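PDB 4W8O: luciferase-like enzymeAMP-CoA-ligase from Zophobas atratus, which probably activates carboxylic acids with ATP and joins them to coenzyme A, as a luciferase-like member of the AMP-forming ligase family. Local coordinates for residues Asp33-Ile38 with Asp43-Tyr48. Residues are numbered along the deposited sequence; the frame is centred on the assembly and turned at random.
Sequences DRICQI and DKSETY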
ATOM      1  N   ASP A  33      22.966   5.670  -2.650  1.00 44.50           N
ATOM      2  CA  ASP A  33      23.801   5.126  -1.570  1.00 45.85           C
ATOM      3  C   ASP A  33      23.025   4.793  -0.293  1.00 45.29           C
ATOM      4  O   ASP A  33      23.540   4.099   0.581  1.00 46.22           O
ATOM      5  CB  ASP A  33      24.946   6.088  -1.256  1.00 48.31           C
ATOM      6  CG  ASP A  33      25.854   6.317  -2.447  1.00 50.17           C
ATOM      7  OD1 ASP A  33      25.838   5.486  -3.380  1.00 50.83           O
ATOM      8  OD2 ASP A  33      26.583   7.332  -2.460  1.00 52.57           O
ATOM      9  N   ARG A  34      21.794   5.277  -0.182  1.00 44.32           N
ATOM     10  CA  ARG A  34      20.957   4.973   0.981  1.00 44.37           C
ATOM     11  C   ARG A  34      20.460   3.528   0.980  1.00 42.75           C
ATOM     12  O   ARG A  34      20.503   2.850  -0.047  1.00 41.45           O
ATOM     13  CB  ARG A  34      19.758   5.916   1.030  1.00 44.65           C
ATOM     14  CG  ARG A  34      20.130   7.376   1.190  1.00 46.33           C
ATOM     15  CD  ARG A  34      18.907   8.187   1.536  1.00 46.59           C
ATOM     16  NE  ARG A  34      19.209   9.606   1.630  1.00 49.45           N
ATOM     17  CZ  ARG A  34      18.319  10.552   1.921  1.00 50.61           C
ATOM     18  NH1 ARG A  34      17.044  10.244   2.145  1.00 50.00           N
ATOM     19  NH2 ARG A  34      18.707  11.821   1.974  1.00 52.19           N
ATOM     20  N   ILE A  35      19.993   3.066   2.139  1.00 42.42           N
ATOM     21  CA  ILE A  35      19.457   1.716   2.266  1.00 41.70           C
ATOM     22  C   ILE A  35      18.000   1.718   1.823  1.00 39.41           C
ATOM     23  O   ILE A  35      17.172   2.389   2.424  1.00 39.36           O
ATOM     24  CB  ILE A  35      19.515   1.173   3.718  1.00 42.76           C
ATOM     25  CG1 ILE A  35      20.936   1.250   4.302  1.00 45.00           C
ATOM     26  CG2 ILE A  35      19.001  -0.263   3.760  1.00 41.82           C
ATOM     27  CD1 ILE A  35      21.983   0.460   3.539  1.00 45.73           C
ATOM     28  N   CYS A  36      17.689   0.948   0.786  1.00 37.72           N
ATOM     29  CA  CYS A  36      16.320   0.859   0.274  1.00 36.67           C
ATOM     30  C   CYS A  36      15.436  -0.026   1.164  1.00 35.84           C
ATOM     31  O   CYS A  36      14.363   0.391   1.602  1.00 34.98           O
ATOM     32  CB  CYS A  36      16.333   0.316  -1.158  1.00 36.21           C
ATOM     33  SG  CYS A  36      14.706   0.021  -1.887  1.00 36.04           S
ATOM     34  N   GLN A  37      15.912  -1.243   1.419  1.00 35.77           N
ATOM     35  CA  GLN A  37      15.132  -2.276   2.089  1.00 34.98           C
ATOM     36  C   GLN A  37      16.001  -3.130   3.019  1.00 35.71           C
ATOM     37  O   GLN A  37      17.186  -3.402   2.739  1.00 36.18           O
ATOM     38  CB  GLN A  37      14.431  -3.170   1.053  1.00 33.98           C
ATOM     39  CG  GLN A  37      15.350  -3.803   0.016  1.00 34.80           C
ATOM     40  CD  GLN A  37      14.639  -4.796  -0.901  1.00 34.93           C
ATOM     41  OE1 GLN A  37      13.422  -4.942  -0.860  1.00 35.41           O
ATOM     42  NE2 GLN A  37      15.404  -5.483  -1.733  1.00 35.76           N
ATOM     43  N   ILE A  38      15.386  -3.546   4.124  1.00 35.28           N
ATOM     44  CA  ILE A  38      15.999  -4.415   5.116  1.00 36.04           C
ATOM     45  C   ILE A  38      15.027  -5.550   5.438  1.00 35.66           C
ATOM     46  O   ILE A  38      13.889  -5.294   5.837  1.00 34.15           O
ATOM     47  CB  ILE A  38      16.309  -3.662   6.432  1.00 37.35           C
ATOM     48  CG1 ILE A  38      17.276  -2.496   6.188  1.00 38.22           C
ATOM     49  CG2 ILE A  38      16.897  -4.618   7.470  1.00 38.76           C
ATOM     50  CD1 ILE A  38      17.651  -1.736   7.452  1.00 39.34           C
ATOM     51  N   ASP A  43      18.270 -10.137   8.699  1.00 46.53           N
ATOM     52  CA  ASP A  43      19.260  -9.076   8.915  1.00 47.50           C
ATOM     53  C   ASP A  43      20.141  -8.893   7.677  1.00 47.08           C
ATOM     54  O   ASP A  43      21.365  -8.837   7.771  1.00 47.43           O
ATOM     55  CB  ASP A  43      20.107  -9.359  10.171  1.00 49.34           C
ATOM     56  CG  ASP A  43      20.971  -8.174  10.591  1.00 50.27           C
ATOM     57  OD1 ASP A  43      20.579  -7.014  10.350  1.00 49.54           O
ATOM     58  OD2 ASP A  43      22.053  -8.410  11.171  1.00 52.08           O
ATOM     59  N   LYS A  44      19.496  -8.823   6.516  1.00 46.17           N
ATOM     60  CA  LYS A  44      20.159  -8.466   5.264  1.00 45.90           C
ATOM     61  C   LYS A  44      19.530  -7.176   4.748  1.00 44.04           C
ATOM     62  O   LYS A  44      18.364  -6.899   5.012  1.00 43.27           O
ATOM     63  CB  LYS A  44      19.998  -9.573   4.217  1.00 45.91           C
ATOM     64  CG  LYS A  44      20.449 -10.956   4.659  1.00 47.98           C
ATOM     65  CD  LYS A  44      21.944 -11.007   4.920  1.00 50.38           C
ATOM     66  CE  LYS A  44      22.354 -12.367   5.453  1.00 52.41           C
ATOM     67  NZ  LYS A  44      23.650 -12.287   6.172  1.00 54.47           N
ATOM     68  N   SER A  45      20.309  -6.389   4.019  1.00 43.24           N
ATOM     69  CA  SER A  45      19.838  -5.116   3.503  1.00 42.42           C
ATOM     70  C   SER A  45      20.300  -4.923   2.066  1.00 41.14           C
ATOM     71  O   SER A  45      21.125  -5.680   1.570  1.00 41.71           O
ATOM     72  CB  SER A  45      20.343  -3.967   4.376  1.00 42.86           C
ATOM     73  OG  SER A  45      21.720  -3.746   4.165  1.00 43.80           O
ATOM     74  N   GLU A  46      19.751  -3.911   1.403  1.00 40.08           N
ATOM     75  CA  GLU A  46      20.134  -3.598   0.034  1.00 39.36           C
ATOM     76  C   GLU A  46      19.967  -2.109  -0.237  1.00 39.44           C
ATOM     77  O   GLU A  46      18.998  -1.492   0.214  1.00 39.34           O
ATOM     78  CB  GLU A  46      19.305  -4.417  -0.961  1.00 38.28           C
ATOM     79  CG  GLU A  46      19.804  -4.318  -2.399  1.00 38.11           C
ATOM     80  CD  GLU A  46      18.994  -5.142  -3.392  1.00 36.96           C
ATOM     81  OE1 GLU A  46      17.957  -5.732  -3.012  1.00 35.82           O
ATOM     82  OE2 GLU A  46      19.396  -5.193  -4.574  1.00 37.12           O
ATOM     83  N   THR A  47      20.913  -1.538  -0.978  1.00 39.11           N
ATOM     84  CA  THR A  47      20.883  -0.121  -1.300  1.00 38.72           C
ATOM     85  C   THR A  47      19.999   0.149  -2.508  1.00 37.21           C
ATOM     86  O   THR A  47      19.669  -0.766  -3.266  1.00 35.56           O
ATOM     87  CB  THR A  47      22.285   0.412  -1.617  1.00 40.08           C
ATOM     88  OG1 THR A  47      22.830  -0.314  -2.722  1.00 40.31           O
ATOM     89  CG2 THR A  47      23.192   0.254  -0.420  1.00 41.66           C
ATOM     90  N   TYR A  48      19.626   1.418  -2.677  1.00 36.71           N
ATOM     91  CA  TYR A  48      18.877   1.859  -3.856  1.00 35.56           C
ATOM     92  C   TYR A  48      19.670   1.620  -5.132  1.00 36.09           C
ATOM     93  O   TYR A  48      19.103   1.247  -6.160  1.00 34.83           O
ATOM     94  CB  TYR A  48      18.499   3.336  -3.752  1.00 35.81           C
ATOM     95  CG  TYR A  48      17.282   3.588  -2.896  1.00 35.00           C
ATOM     96  CD1 TYR A  48      15.998   3.436  -3.415  1.00 33.72           C
ATOM     97  CD2 TYR A  48      17.409   3.968  -1.564  1.00 36.07           C
ATOM     98  CE1 TYR A  48      14.875   3.657  -2.634  1.00 33.00           C
ATOM     99  CE2 TYR A  48      16.292   4.190  -0.774  1.00 35.31           C
ATOM    100  CZ  TYR A  48      15.028   4.036  -1.311  1.00 33.86           C
ATOM    101  OH  TYR A  48      13.919   4.267  -0.524  1.00 33.44           O
TER
HETATM  102  O   HOH W   1      12.348   1.870   0.179  1.00 33.04           O
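Cys36 lays its side chain over one face of the Tyr48 ring: CB sits almost exactly above the ring centre, 3.6 Å from the centroid, as a CH-pi contact. The sulfur, held anti to the backbone N (chi1 175°), stays over that face too, 3.7 Å from Tyr48 CE1, and adds a sulfur-aromatic contact. A small, polarisable cysteine suits this place, since it can lie against a flat ring without needing a polar partner. The ring's hydroxyl hydrogen-bonds to Ser242 O and accepts from a water that also donates to Cys36 O. Were Tyr48 an alanine, Cys36 would probably lose its aromatic cover, and Ser242 O and the water their hydroxyl partner.

At Cys36 and Gln37 the antiparallel hairpin is broken by a classic beta bulge, both residues facing Glu46, whose O takes Cys36 N at 2.8 Å and, weakly, Gln37 N. Within the bulge, the side chains of Gln37 and Glu46 run side by side, pointing the same way; Gln37 NE2 donates to Glu46 OE1 at 2.9 Å, on the anti side and 27° out of the carboxylate plane, while OE1 lies near the amide plane. An amide N-H donor suits two acceptors, Glu46 OE1 and Leu81 O. On the other face, Ile38 CG1 rests on Ser45 CB at 3.9 Å. Where the hairpin ends, Tyr48 N bonds Arg34 O at 3.1 Å, and Thr47 OG1 N-caps helix 48-64 through Ser50 N.

Edge strand 44-47 is thus tied to strand 35-39 through Glu46 O and to helix 48-64 through Thr47 OG1 and the Glu46 carboxylate, whose OE2 hydrogen-bonds Ser50 OG; the salt bridge from OE1 to Arg54 probably stabilises this buried group in its charged form.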